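Local coordinates for protein putative metal-dependent phosphoesterase (Bifidobacterium adolescentis, PDB 3O0F) that is a metal-dependent phosphoesterase of the PHP family that binds iron, zinc and adenosine monophosphate and probably acts on nucleotide or nucleic acid substrates, at residues A46-W56 and H86-P94; G197-P207 and L227-P238. All blocks are in the same frame, centred on the assembly; numbering follows the deposited sequence.

Interaction 1: A46-W56 and H86-P94; sequences AIADHDTTAGW and HMLAFQYDP. With FE (Fe (III) ion), chain D; ZN (zinc ion), chain C.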
loop_
_atom_site.group_PDB
_atom_site.type_symbol
_atom_site.label_atom_id
_atom_site.label_comp_id
_atom_site.label_asym_id
_atom_site.label_seq_id
_atom_site.Cartn_x
_atom_site.Cartn_y
_atom_site.Cartn_z
ATOM N N ALA A 46 -10.479 0.751 -4.368
ATOM C CA ALA A 46 -9.533 -0.264 -4.677
ATOM C C ALA A 46 -9.047 -0.940 -3.433
ATOM O O ALA A 46 -8.794 -0.301 -2.390
ATOM C CB ALA A 46 -8.305 0.337 -5.432
ATOM N N ILE A 47 -8.804 -2.218 -3.565
ATOM C CA ILE A 47 -8.010 -2.929 -2.583
ATOM C C ILE A 47 -6.506 -2.818 -3.005
ATOM O O ILE A 47 -6.187 -2.895 -4.179
ATOM C CB ILE A 47 -8.476 -4.342 -2.452
ATOM C CG1 ILE A 47 -7.766 -5.026 -1.265
ATOM C CG2 ILE A 47 -8.359 -5.094 -3.811
ATOM C CD1 ILE A 47 -8.489 -6.389 -0.771
ATOM N N ALA A 48 -5.620 -2.590 -2.049
ATOM C CA ALA A 48 -4.186 -2.348 -2.360
ATOM C C ALA A 48 -3.310 -2.888 -1.262
ATOM O O ALA A 48 -2.389 -2.211 -0.803
ATOM C CB ALA A 48 -3.912 -0.841 -2.555
ATOM N N ASP A 49 -3.592 -4.103 -0.805
ATOM C CA ASP A 49 -2.757 -4.675 0.239
ATOM C C ASP A 49 -1.271 -4.839 -0.144
ATOM O O ASP A 49 -0.931 -4.962 -1.321
ATOM C CB ASP A 49 -3.321 -6.028 0.691
ATOM C CG ASP A 49 -4.604 -5.874 1.496
ATOM O OD1 ASP A 49 -4.545 -5.164 2.531
ATOM O OD2 ASP A 49 -5.636 -6.453 1.088
ATOM N N HIS A 50 -0.411 -4.860 0.874
ATOM C CA HIS A 50 1.045 -4.958 0.709
ATOM C C HIS A 50 1.439 -6.317 0.125
ATOM O O HIS A 50 1.068 -7.342 0.674
ATOM C CB HIS A 50 1.726 -4.813 2.067
ATOM C CG HIS A 50 1.532 -3.481 2.688
ATOM N ND1 HIS A 50 2.295 -2.389 2.334
ATOM C CD2 HIS A 50 0.663 -3.049 3.635
ATOM C CE1 HIS A 50 1.892 -1.339 3.022
ATOM N NE2 HIS A 50 0.926 -1.720 3.833
ATOM N N ASP A 51 2.146 -6.298 -1.007
ATOM C CA ASP A 51 2.851 -7.477 -1.578
ATOM C C ASP A 51 1.991 -8.754 -1.762
ATOM O O ASP A 51 2.439 -9.861 -1.486
ATOM C CB ASP A 51 4.091 -7.750 -0.727
ATOM C CG ASP A 51 4.949 -6.514 -0.565
ATOM O OD1 ASP A 51 5.361 -5.966 -1.610
ATOM O OD2 ASP A 51 5.207 -6.069 0.584
ATOM N N THR A 52 0.739 -8.568 -2.182
ATOM C CA THR A 52 -0.215 -9.665 -2.280
ATOM C C THR A 52 -1.427 -9.325 -3.153
ATOM O O THR A 52 -1.807 -8.148 -3.309
ATOM C CB THR A 52 -0.740 -10.078 -0.869
ATOM O OG1 THR A 52 -1.452 -11.326 -0.949
ATOM C CG2 THR A 52 -1.660 -8.965 -0.258
ATOM N N THR A 53 -2.056 -10.386 -3.668
ATOM C CA THR A 53 -3.411 -10.322 -4.254
ATOM C C THR A 53 -4.384 -11.202 -3.480
ATOM O O THR A 53 -5.453 -11.556 -3.985
ATOM C CB THR A 53 -3.380 -10.828 -5.719
ATOM O OG1 THR A 53 -2.910 -12.192 -5.731
ATOM C CG2 THR A 53 -2.447 -9.969 -6.531
ATOM N N ALA A 54 -4.047 -11.559 -2.240
ATOM C CA ALA A 54 -4.824 -12.603 -1.520
ATOM C C ALA A 54 -6.285 -12.210 -1.243
ATOM O O ALA A 54 -7.171 -13.075 -1.176
ATOM C CB ALA A 54 -4.087 -13.027 -0.209
ATOM N N GLY A 55 -6.557 -10.911 -1.087
ATOM C CA GLY A 55 -7.919 -10.429 -0.911
ATOM C C GLY A 55 -8.706 -10.092 -2.167
ATOM O O GLY A 55 -9.825 -9.613 -2.088
ATOM N N TRP A 56 -8.131 -10.317 -3.345
ATOM C CA TRP A 56 -8.814 -9.999 -4.599
ATOM C C TRP A 56 -10.151 -10.720 -4.822
ATOM O O TRP A 56 -11.134 -10.091 -5.139
ATOM C CB TRP A 56 -7.866 -10.260 -5.790
ATOM C CG TRP A 56 -6.847 -9.195 -6.004
ATOM C CD1 TRP A 56 -6.334 -8.308 -5.071
ATOM C CD2 TRP A 56 -6.164 -8.920 -7.224
ATOM N NE1 TRP A 56 -5.470 -7.461 -5.670
ATOM C CE2 TRP A 56 -5.321 -7.830 -6.991
ATOM C CE3 TRP A 56 -6.213 -9.474 -8.505
ATOM C CZ2 TRP A 56 -4.505 -7.298 -7.989
ATOM C CZ3 TRP A 56 -5.440 -8.926 -9.498
ATOM C CH2 TRP A 56 -4.594 -7.854 -9.241
ATOM N N HIS A 86 7.096 2.922 -2.022
ATOM C CA HIS A 86 5.943 2.071 -2.174
ATOM C C HIS A 86 5.295 2.369 -3.535
ATOM O O HIS A 86 5.102 3.538 -3.904
ATOM C CB HIS A 86 4.988 2.325 -1.002
ATOM C CG HIS A 86 5.472 1.741 0.298
ATOM N ND1 HIS A 86 4.664 1.598 1.403
ATOM C CD2 HIS A 86 6.675 1.220 0.649
ATOM C CE1 HIS A 86 5.350 1.043 2.387
ATOM N NE2 HIS A 86 6.574 0.800 1.954
HETATM N N MSE A 87 5.016 1.299 -4.276
HETATM C CA MSE A 87 4.460 1.380 -5.618
HETATM C C MSE A 87 3.072 0.765 -5.587
HETATM O O MSE A 87 2.922 -0.381 -5.195
HETATM C CB MSE A 87 5.283 0.544 -6.572
HETATM C CG MSE A 87 6.785 0.876 -6.518
HETATM SE SE MSE A 87 7.330 2.272 -7.731
HETATM C CE MSE A 87 5.670 3.081 -8.311
ATOM N N LEU A 88 2.086 1.487 -6.082
ATOM C CA LEU A 88 0.738 0.967 -6.235
ATOM C C LEU A 88 0.642 0.380 -7.656
ATOM O O LEU A 88 1.023 1.047 -8.629
ATOM C CB LEU A 88 -0.259 2.116 -6.056
ATOM C CG LEU A 88 -0.400 2.747 -4.673
ATOM C CD1 LEU A 88 -1.218 4.020 -4.787
ATOM C CD2 LEU A 88 -1.031 1.823 -3.639
ATOM N N ALA A 89 0.153 -0.857 -7.742
ATOM C CA ALA A 89 0.050 -1.624 -8.988
ATOM C C ALA A 89 -1.385 -2.022 -9.156
ATOM O O ALA A 89 -1.955 -2.646 -8.273
ATOM C CB ALA A 89 0.900 -2.864 -8.925
ATOM N N PHE A 90 -1.996 -1.609 -10.253
ATOM C CA PHE A 90 -3.410 -1.904 -10.454
ATOM C C PHE A 90 -3.629 -2.694 -11.752
ATOM O O PHE A 90 -2.926 -2.481 -12.762
ATOM C CB PHE A 90 -4.216 -0.616 -10.569
ATOM C CG PHE A 90 -4.178 0.234 -9.334
ATOM C CD1 PHE A 90 -4.928 -0.120 -8.215
ATOM C CD2 PHE A 90 -3.390 1.363 -9.292
ATOM C CE1 PHE A 90 -4.858 0.654 -7.042
ATOM C CE2 PHE A 90 -3.354 2.172 -8.154
ATOM C CZ PHE A 90 -4.081 1.799 -7.034
ATOM N N GLN A 91 -4.658 -3.527 -11.713
ATOM C CA GLN A 91 -5.212 -4.175 -12.912
ATOM C C GLN A 91 -4.173 -4.912 -13.727
ATOM O O GLN A 91 -4.049 -4.717 -14.941
ATOM C CB GLN A 91 -5.981 -3.143 -13.762
ATOM C CG GLN A 91 -7.194 -2.524 -12.990
ATOM C CD GLN A 91 -8.312 -3.525 -12.723
ATOM O OE1 GLN A 91 -8.679 -3.771 -11.571
ATOM N NE2 GLN A 91 -8.874 -4.099 -13.799
ATOM N N TYR A 92 -3.417 -5.765 -13.054
ATOM C CA TYR A 92 -2.415 -6.617 -13.715
ATOM C C TYR A 92 -2.846 -8.070 -13.614
ATOM O O TYR A 92 -3.706 -8.412 -12.795
ATOM C CB TYR A 92 -1.039 -6.411 -13.104
ATOM C CG TYR A 92 -0.959 -6.734 -11.659
ATOM C CD1 TYR A 92 -0.657 -8.010 -11.232
ATOM C CD2 TYR A 92 -1.185 -5.755 -10.705
ATOM C CE1 TYR A 92 -0.570 -8.311 -9.900
ATOM C CE2 TYR A 92 -1.119 -6.042 -9.354
ATOM C CZ TYR A 92 -0.802 -7.308 -8.956
ATOM O OH TYR A 92 -0.740 -7.585 -7.622
ATOM N N ASP A 93 -2.251 -8.933 -14.430
ATOM C CA ASP A 93 -2.560 -10.371 -14.379
ATOM C C ASP A 93 -2.044 -11.026 -13.099
ATOM O O ASP A 93 -0.841 -11.163 -12.910
ATOM C CB ASP A 93 -1.995 -11.067 -15.610
ATOM C CG ASP A 93 -2.105 -12.576 -15.555
ATOM O OD1 ASP A 93 -2.780 -13.141 -14.634
ATOM O OD2 ASP A 93 -1.436 -13.192 -16.428
ATOM N N PRO A 94 -2.946 -11.435 -12.199
ATOM C CA PRO A 94 -2.459 -11.968 -10.909
ATOM C C PRO A 94 -1.699 -13.294 -11.003
ATOM O O PRO A 94 -0.940 -13.622 -10.115
ATOM C CB PRO A 94 -3.738 -12.114 -10.086
ATOM C CG PRO A 94 -4.802 -12.359 -11.078
ATOM C CD PRO A 94 -4.420 -11.508 -12.290
HETATM FE FE FE D . 2.754 3.077 1.699
HETATM ZN ZN ZN C . -0.247 -0.598 5.200
HETATM O O HOH W 1 0.840 3.673 1.791
#
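Trp56 and Tyr92 meet obliquely, their planes 55° apart: Trp56 CH2 lies over one face of the phenol ring, offset toward its rim. Thr53 CG2 sits 3.6 Å above the plane of the Trp56 ring, over its centre, while the backbone O of Tyr92 reaches the edge of the indole in its plane, 3.7 Å from Trp56 CH2. The edge of the Tyr92 ring receives Ala89 O in its plane. In the TIM-barrel-like PHP fold this cluster lies on the helix side of strand 70-80, against helix 97-124, where the loops after the oppositely running strands 83-90 and 44-47 meet. The two strands are not neighbours, since strand 70-80 lies between them, so no backbone ladder joins them; no hydrogen bond crosses, and side chains make most of the contact. On the other side, with strand 15-19, Ala46 CB reaches Phe90 CE1 at 3.8 Å, and Ala48 CB rests on Leu88 CD2.

Tyr92 CG stands between its backbone N and carbonyl carbon (chi1 60°), turning the ring to the indole and leaving the hydroxyl tight against Thr53 CG2, 3.1 Å from Tyr92 OH. The hydroxyl's hydrogen bond goes to Thr74 OG1 instead, and Trp56 NE1 has its polar partner in Gly73. Pro94 packs its CB 3.7 Å from Trp56 CZ3.

Toward the metal centre the contact passes to two histidines that serve different ions. His50 binds zinc together with Asp25 and His263, whereas His86 shares its iron with Glu75, His203 and a water. The His50 and His86 ring planes are 78° apart, and His86 CE1 comes to the edge of the His50 ring, 4.2 Å from His50 CE1. The two metal bonds use different ring nitrogens: His50 NE2 is 2.1 Å from zinc, and His86 ND1 is 2.4 Å from iron.

Interaction 2: G197-P207 and L227-P238; sequences GVVVAAHAGDP and LDGLEVWHRGNP. With FE (Fe (III) ion), chain D.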
loop_
_atom_site.group_PDB
_atom_site.type_symbol
_atom_site.label_atom_id
_atom_site.label_comp_id
_atom_site.label_asym_id
_atom_site.label_seq_id
_atom_site.Cartn_x
_atom_site.Cartn_y
_atom_site.Cartn_z
ATOM N N GLY A 197 -0.076 -4.380 -16.053
ATOM C CA GLY A 197 -0.680 -3.463 -15.093
ATOM C C GLY A 197 -0.300 -1.997 -15.228
ATOM O O GLY A 197 0.465 -1.583 -16.104
ATOM N N VAL A 198 -0.770 -1.228 -14.256
ATOM C CA VAL A 198 -0.592 0.203 -14.186
ATOM C C VAL A 198 0.114 0.436 -12.871
ATOM O O VAL A 198 -0.304 -0.044 -11.807
ATOM C CB VAL A 198 -1.961 0.944 -14.258
ATOM C CG1 VAL A 198 -1.822 2.504 -14.108
ATOM C CG2 VAL A 198 -2.663 0.563 -15.552
ATOM N N VAL A 199 1.176 1.215 -12.932
ATOM C CA VAL A 199 2.028 1.433 -11.766
ATOM C C VAL A 199 2.123 2.920 -11.392
ATOM O O VAL A 199 2.366 3.801 -12.232
ATOM C CB VAL A 199 3.447 0.735 -11.934
ATOM C CG1 VAL A 199 4.173 1.254 -13.130
ATOM C CG2 VAL A 199 4.265 0.914 -10.657
ATOM N N VAL A 200 1.943 3.197 -10.107
ATOM C CA VAL A 200 1.870 4.583 -9.581
ATOM C C VAL A 200 2.810 4.674 -8.364
ATOM O O VAL A 200 2.781 3.793 -7.541
ATOM C CB VAL A 200 0.399 4.900 -9.171
ATOM C CG1 VAL A 200 0.289 6.249 -8.387
ATOM C CG2 VAL A 200 -0.552 4.835 -10.401
ATOM N N ALA A 201 3.640 5.718 -8.260
ATOM C CA ALA A 201 4.484 5.926 -7.076
ATOM C C ALA A 201 3.575 6.472 -5.929
ATOM O O ALA A 201 2.894 7.478 -6.094
ATOM C CB ALA A 201 5.657 6.922 -7.404
ATOM N N ALA A 202 3.531 5.741 -4.813
ATOM C CA ALA A 202 2.690 6.074 -3.639
ATOM C C ALA A 202 3.364 7.141 -2.735
ATOM O O ALA A 202 4.576 7.133 -2.579
ATOM C CB ALA A 202 2.404 4.815 -2.806
ATOM N N HIS A 203 2.554 8.063 -2.218
ATOM C CA HIS A 203 2.931 9.170 -1.288
ATOM C C HIS A 203 4.413 9.604 -1.440
ATOM O O HIS A 203 5.209 9.517 -0.494
ATOM C CB HIS A 203 2.600 8.746 0.171
ATOM C CG HIS A 203 3.037 7.347 0.512
ATOM N ND1 HIS A 203 4.369 6.985 0.616
ATOM C CD2 HIS A 203 2.325 6.219 0.768
ATOM C CE1 HIS A 203 4.461 5.695 0.909
ATOM N NE2 HIS A 203 3.235 5.206 0.999
ATOM N N ALA A 204 4.791 10.067 -2.628
ATOM C CA ALA A 204 6.213 10.190 -2.934
ATOM C C ALA A 204 6.826 11.435 -2.303
ATOM O O ALA A 204 8.064 11.594 -2.333
ATOM C CB ALA A 204 6.471 10.168 -4.455
ATOM N N GLY A 205 5.974 12.319 -1.771
ATOM C CA GLY A 205 6.432 13.506 -1.060
ATOM C C GLY A 205 6.431 13.404 0.452
ATOM O O GLY A 205 6.543 14.434 1.141
ATOM N N ASP A 206 6.325 12.183 0.982
ATOM C CA ASP A 206 6.114 11.973 2.417
ATOM C C ASP A 206 7.462 11.790 3.174
ATOM O O ASP A 206 8.160 10.812 2.962
ATOM C CB ASP A 206 5.162 10.773 2.609
ATOM C CG ASP A 206 4.795 10.518 4.057
ATOM O OD1 ASP A 206 5.264 11.234 4.970
ATOM O OD2 ASP A 206 4.007 9.577 4.280
ATOM N N PRO A 207 7.818 12.751 4.050
ATOM C CA PRO A 207 9.126 12.727 4.723
ATOM C C PRO A 207 9.224 11.789 5.944
ATOM O O PRO A 207 10.329 11.323 6.245
ATOM C CB PRO A 207 9.331 14.180 5.147
ATOM C CG PRO A 207 7.940 14.729 5.363
ATOM C CD PRO A 207 6.997 13.903 4.488
ATOM N N LEU A 227 6.720 4.098 -15.568
ATOM C CA LEU A 227 5.826 4.594 -14.493
ATOM C C LEU A 227 4.615 5.292 -15.074
ATOM O O LEU A 227 4.737 6.184 -15.909
ATOM C CB LEU A 227 6.566 5.523 -13.514
ATOM C CG LEU A 227 5.750 6.036 -12.322
ATOM C CD1 LEU A 227 5.521 4.908 -11.274
ATOM C CD2 LEU A 227 6.482 7.241 -11.661
ATOM N N ASP A 228 3.421 4.901 -14.639
ATOM C CA ASP A 228 2.214 5.497 -15.195
ATOM C C ASP A 228 1.778 6.761 -14.460
ATOM O O ASP A 228 1.127 7.621 -15.046
ATOM C CB ASP A 228 1.078 4.491 -15.158
ATOM C CG ASP A 228 1.316 3.311 -16.066
ATOM O OD1 ASP A 228 0.999 3.456 -17.257
ATOM O OD2 ASP A 228 1.779 2.242 -15.569
ATOM N N GLY A 229 2.047 6.837 -13.152
ATOM C CA GLY A 229 1.453 7.900 -12.335
ATOM C C GLY A 229 2.094 8.168 -10.985
ATOM O O GLY A 229 2.974 7.447 -10.539
ATOM N N LEU A 230 1.588 9.216 -10.355
ATOM C CA LEU A 230 2.008 9.726 -9.042
ATOM C C LEU A 230 0.777 9.952 -8.176
ATOM O O LEU A 230 -0.193 10.557 -8.624
ATOM C CB LEU A 230 2.684 11.088 -9.236
ATOM C CG LEU A 230 3.977 11.091 -10.070
ATOM C CD1 LEU A 230 4.540 12.510 -10.190
ATOM C CD2 LEU A 230 4.999 10.144 -9.457
ATOM N N GLU A 231 0.821 9.438 -6.947
ATOM C CA GLU A 231 -0.189 9.670 -5.956
ATOM C C GLU A 231 0.109 11.018 -5.331
ATOM O O GLU A 231 1.128 11.172 -4.652
ATOM C CB GLU A 231 -0.125 8.560 -4.893
ATOM C CG GLU A 231 -1.077 8.775 -3.761
ATOM C CD GLU A 231 -1.093 7.606 -2.795
ATOM O OE1 GLU A 231 -0.025 7.295 -2.213
ATOM O OE2 GLU A 231 -2.175 6.996 -2.610
ATOM N N VAL A 232 -0.772 11.989 -5.587
ATOM C CA VAL A 232 -0.601 13.328 -5.124
ATOM C C VAL A 232 -1.488 13.632 -3.944
ATOM O O VAL A 232 -1.037 14.255 -2.941
ATOM C CB VAL A 232 -0.854 14.382 -6.265
ATOM C CG1 VAL A 232 -0.781 15.803 -5.692
ATOM C CG2 VAL A 232 0.174 14.176 -7.401
ATOM N N TRP A 233 -2.742 13.206 -4.039
ATOM C CA TRP A 233 -3.721 13.559 -3.016
ATOM C C TRP A 233 -3.639 12.515 -1.910
ATOM O O TRP A 233 -4.290 11.465 -1.967
ATOM C CB TRP A 233 -5.111 13.663 -3.601
ATOM C CG TRP A 233 -5.167 14.340 -4.957
ATOM C CD1 TRP A 233 -5.635 13.809 -6.105
ATOM C CD2 TRP A 233 -4.759 15.675 -5.258
ATOM N NE1 TRP A 233 -5.562 14.747 -7.123
ATOM C CE2 TRP A 233 -5.013 15.894 -6.626
ATOM C CE3 TRP A 233 -4.218 16.721 -4.491
ATOM C CZ2 TRP A 233 -4.725 17.117 -7.262
ATOM C CZ3 TRP A 233 -3.933 17.938 -5.111
ATOM C CH2 TRP A 233 -4.193 18.122 -6.488
ATOM N N HIS A 234 -2.810 12.814 -0.907
ATOM C CA HIS A 234 -2.498 11.876 0.169
ATOM C C HIS A 234 -2.077 12.712 1.364
ATOM O O HIS A 234 -1.353 13.690 1.220
ATOM C CB HIS A 234 -1.385 10.933 -0.247
ATOM C CG HIS A 234 -1.072 9.843 0.749
ATOM N ND1 HIS A 234 -0.319 10.059 1.878
ATOM C CD2 HIS A 234 -1.361 8.518 0.742
ATOM C CE1 HIS A 234 -0.200 8.931 2.555
ATOM N NE2 HIS A 234 -0.806 7.975 1.879
ATOM N N ARG A 235 -2.534 12.329 2.543
ATOM C CA ARG A 235 -2.258 13.122 3.753
ATOM C C ARG A 235 -0.762 13.258 4.073
ATOM O O ARG A 235 -0.383 14.237 4.704
ATOM C CB ARG A 235 -2.999 12.554 4.970
ATOM C CG ARG A 235 -2.476 11.190 5.499
ATOM C CD ARG A 235 -2.837 11.010 6.962
ATOM N NE ARG A 235 -4.287 11.139 7.190
ATOM C CZ ARG A 235 -4.856 11.385 8.373
ATOM N NH1 ARG A 235 -4.143 11.528 9.479
ATOM N NH2 ARG A 235 -6.152 11.466 8.449
ATOM N N GLY A 236 0.068 12.330 3.610
ATOM C CA GLY A 236 1.533 12.414 3.751
ATOM C C GLY A 236 2.299 13.367 2.815
ATOM O O GLY A 236 3.509 13.629 3.025
ATOM N N ASN A 237 1.632 13.877 1.777
ATOM C CA ASN A 237 2.248 14.870 0.880
ATOM C C ASN A 237 1.904 16.318 1.286
ATOM O O ASN A 237 0.791 16.789 1.036
ATOM C CB ASN A 237 1.798 14.646 -0.586
ATOM C CG ASN A 237 2.325 13.352 -1.222
ATOM O OD1 ASN A 237 3.408 12.823 -0.883
ATOM N ND2 ASN A 237 1.553 12.845 -2.217
ATOM N N PRO A 238 2.886 17.081 1.824
ATOM C CA PRO A 238 2.663 18.513 2.047
ATOM C C PRO A 238 2.456 19.342 0.770
ATOM O O PRO A 238 2.786 18.879 -0.322
ATOM C CB PRO A 238 3.932 18.996 2.765
ATOM C CG PRO A 238 4.813 17.801 2.918
ATOM C CD PRO A 238 4.277 16.682 2.101
HETATM FE FE FE D . 2.754 3.077 1.699
HETATM O O HOH W 1 0.840 3.673 1.791
#
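Glu231 runs out alongside the strand end at Ala201-His203, its CB 3.4 Å from Ala201 O. With CG anti to the backbone N (chi1 176°) and the chain extended beyond, CG passes 4.0 Å from His203 N and CD 3.7 Å from the same N. The two oxygens then part: OE1 accepts from His203 N at 2.7 Å through its anti lone pair and lies near Ala202 CA, while OE2 bonds His18, a ligand of another iron. Glu231 thus fixes the backbone of one metal-binding histidine and the ring of a second. His203 NE2 binds iron, and His203 CB sits 3.6 Å from the centroid of the His234 ring, squarely over its face; His234 NE2 is held by Asp261.

These groups extend from the parallel strands 198-201 and 229-233 of a beta-alpha-beta unit, joined through helix 216-225. Ala201 bonds twice to the neighbouring strand, giving its N to Gly229 O and taking Glu231 N on its O. At the strand start Asp228 OD2 accepts Val199 N at 2.9 Å, and its carboxylate also pairs with Lys193 and Arg287.

Type I turns His203-Asp206 and His234-Asn237 meet where Asn237 OD1 accepts Gly205 N at 2.8 Å while ND2 donates to Val232 O. A leucine in place of Asn237 would probably leave Gly205 N and Val232 O without these partners and the turns less firmly tied. Beside it, Pro238 CD packs 3.3 Å from Gly205 O.

Interactions 1 and 2 join side by side in one sheet, their centres about 15 Å apart. Strands 83-90 and 198-201 are neighbours: Leu88 O lies 2.8 Å from Val200 N and Phe90 N 2.8 Å from Val198 O, both probable hydrogen bonds. The selenomethionine Met87 packs its CE 3.1 Å from Val200 O. His86 within strand 83-90 and His203 just past strand 198-201 bind the same iron, together with Glu75 and the shared water. The two rings meet with planes about 60° apart. His86 also touches the bound adenosine monophosphate, and His50 of interaction 1 holds the zinc, whose ZN lies 5.9 Å from that iron's FE.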